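Local coordinates for transglutaminase-like domain-containing protein (Streptococcus suis, PDB 4XZ7) that probably acts as a transglutaminase and serves the bacterium as an antiphagocytic virulence factor, at residues I198-I202 / R273-L278. Sequence-based numbering, arbitrary orientation.
Sequences IHKLI and RAFNML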
loop_
_atom_site.group_PDB
_atom_site.type_symbol
_atom_site.label_atom_id
_atom_site.label_comp_id
_atom_site.label_asym_id
_atom_site.label_seq_id
_atom_site.Cartn_x
_atom_site.Cartn_y
_atom_site.Cartn_z
ATOM N N ILE B 198 18.432 -7.866 -18.285
ATOM C CA ILE B 198 18.843 -6.854 -19.253
ATOM C C ILE B 198 19.844 -7.424 -20.241
ATOM O O ILE B 198 19.727 -7.197 -21.450
ATOM C CB ILE B 198 19.459 -5.634 -18.556
ATOM C CG1 ILE B 198 18.396 -4.944 -17.700
ATOM C CG2 ILE B 198 20.014 -4.666 -19.567
ATOM C CD1 ILE B 198 18.973 -3.923 -16.785
ATOM N N HIS B 199 20.826 -8.161 -19.716
ATOM C CA HIS B 199 21.816 -8.848 -20.542
ATOM C C HIS B 199 21.117 -9.717 -21.586
ATOM O O HIS B 199 21.471 -9.699 -22.769
ATOM C CB HIS B 199 22.745 -9.703 -19.672
ATOM C CG HIS B 199 24.090 -9.961 -20.282
ATOM N ND1 HIS B 199 24.260 -10.712 -21.426
ATOM C CD2 HIS B 199 25.330 -9.580 -19.894
ATOM C CE1 HIS B 199 25.546 -10.774 -21.724
ATOM N NE2 HIS B 199 26.217 -10.099 -20.809
ATOM N N LYS B 200 20.110 -10.463 -21.151
ATOM C CA LYS B 200 19.356 -11.301 -22.073
ATOM C C LYS B 200 18.608 -10.471 -23.112
ATOM O O LYS B 200 18.516 -10.879 -24.275
ATOM C CB LYS B 200 18.384 -12.195 -21.307
ATOM C CG LYS B 200 19.025 -13.484 -20.804
ATOM C CD LYS B 200 18.125 -14.230 -19.828
ATOM C CE LYS B 200 18.816 -15.485 -19.314
ATOM N NZ LYS B 200 17.994 -16.186 -18.289
ATOM N N LEU B 201 18.072 -9.312 -22.717
ATOM C CA LEU B 201 17.454 -8.440 -23.728
ATOM C C LEU B 201 18.506 -8.012 -24.757
ATOM O O LEU B 201 18.216 -7.929 -25.947
ATOM C CB LEU B 201 16.795 -7.205 -23.102
ATOM C CG LEU B 201 15.571 -7.428 -22.217
ATOM C CD1 LEU B 201 15.115 -6.118 -21.593
ATOM C CD2 LEU B 201 14.441 -8.053 -23.027
ATOM N N ILE B 202 19.726 -7.755 -24.289
ATOM C CA ILE B 202 20.811 -7.318 -25.154
ATOM C C ILE B 202 21.172 -8.415 -26.146
ATOM O O ILE B 202 21.344 -8.153 -27.341
ATOM C CB ILE B 202 22.066 -6.929 -24.347
ATOM C CG1 ILE B 202 21.809 -5.650 -23.565
ATOM C CG2 ILE B 202 23.253 -6.734 -25.272
ATOM C CD1 ILE B 202 22.998 -5.157 -22.786
ATOM N N ARG B 273 20.580 1.597 -18.739
ATOM C CA ARG B 273 21.371 0.531 -18.118
ATOM C C ARG B 273 22.032 -0.325 -19.196
ATOM O O ARG B 273 23.246 -0.534 -19.166
ATOM C CB ARG B 273 20.513 -0.344 -17.202
ATOM C CG ARG B 273 21.306 -1.359 -16.401
ATOM C CD ARG B 273 22.079 -0.707 -15.258
ATOM N NE ARG B 273 22.775 -1.701 -14.443
ATOM C CZ ARG B 273 23.767 -1.411 -13.611
ATOM N NH1 ARG B 273 24.172 -0.156 -13.475
ATOM N NH2 ARG B 273 24.361 -2.370 -12.920
ATOM N N ALA B 274 21.237 -0.795 -20.154
ATOM C CA ALA B 274 21.752 -1.600 -21.271
ATOM C C ALA B 274 22.868 -0.918 -22.083
ATOM O O ALA B 274 23.834 -1.561 -22.482
ATOM C CB ALA B 274 20.616 -1.971 -22.188
ATOM N N PHE B 275 22.725 0.378 -22.339
ATOM C CA PHE B 275 23.703 1.112 -23.129
ATOM C C PHE B 275 25.022 1.278 -22.384
ATOM O O PHE B 275 26.093 1.273 -22.994
ATOM C CB PHE B 275 23.154 2.484 -23.519
ATOM C CG PHE B 275 22.011 2.421 -24.501
ATOM C CD1 PHE B 275 21.892 1.350 -25.376
ATOM C CD2 PHE B 275 21.061 3.426 -24.547
ATOM C CE1 PHE B 275 20.842 1.290 -26.290
ATOM C CE2 PHE B 275 20.001 3.371 -25.457
ATOM C CZ PHE B 275 19.896 2.300 -26.325
ATOM N N ASN B 276 24.940 1.452 -21.068
ATOM C CA ASN B 276 26.150 1.557 -20.267
ATOM C C ASN B 276 26.877 0.219 -20.299
ATOM O O ASN B 276 28.100 0.186 -20.426
ATOM C CB ASN B 276 25.842 1.993 -18.832
ATOM C CG ASN B 276 25.600 3.488 -18.717
ATOM O OD1 ASN B 276 26.232 4.279 -19.409
ATOM N ND2 ASN B 276 24.663 3.881 -17.854
ATOM N N MET B 277 26.131 -0.879 -20.210
ATOM C CA MET B 277 26.731 -2.198 -20.364
ATOM C C MET B 277 27.455 -2.325 -21.710
ATOM O O MET B 277 28.531 -2.915 -21.793
ATOM C CB MET B 277 25.673 -3.289 -20.236
ATOM C CG MET B 277 25.170 -3.511 -18.810
ATOM S SD MET B 277 23.835 -4.712 -18.709
ATOM C CE MET B 277 24.606 -6.168 -19.410
ATOM N N LEU B 278 26.862 -1.755 -22.757
ATOM C CA LEU B 278 27.388 -1.875 -24.112
ATOM C C LEU B 278 28.512 -0.887 -24.405
ATOM O O LEU B 278 28.967 -0.776 -25.538
ATOM C CB LEU B 278 26.259 -1.678 -25.128
ATOM C CG LEU B 278 25.194 -2.771 -25.219
ATOM C CD1 LEU B 278 23.959 -2.283 -25.984
ATOM C CD2 LEU B 278 25.777 -4.020 -25.866
#
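Met277 pushes into the hollow between Ile198, His199 and Ile202, three side chains from a single turn of the neighbouring helix. Its chain is extended as far as the sulfur and then bends (chi3 59°), which brings the methyl CE to the imidazole: CE meets His199 CD2 at 3.5 Å, approaching the ring obliquely, and lies 3.9 Å from Ile202 CD1. At the bend, Met277 SD rests 3.9 Å from Ile198 CG2. The smaller bump is Ala274, whose CB sits against the notch between Ile198 CG2 (3.8 Å) and Ile202 CD1 (4.0 Å). Segments 198-202 and 273-277, parts of helices 188-205 and 264-277, cross at -71° in the helical part of the transglutaminase-like domain, whose fold is probably papain-like, as in its clan; the second helix leads into the five-stranded sheet through strand 282-288. Phe220 of helix 213-227 also packs on Ala274, while Leu382, in a loop, touches His199 and Ile202. At one end of the interface Ile198 CD1 crosses the aliphatic part of Arg273, 3.5 Å from its CG. The guanidinium group continues beyond it to a salt bridge with Asp195 and to the carbonyls of Leu374 and Phe376. Where the second helix ends, Leu278 CD2 and Ile202 CG2 meet tip to tip at 3.8 Å.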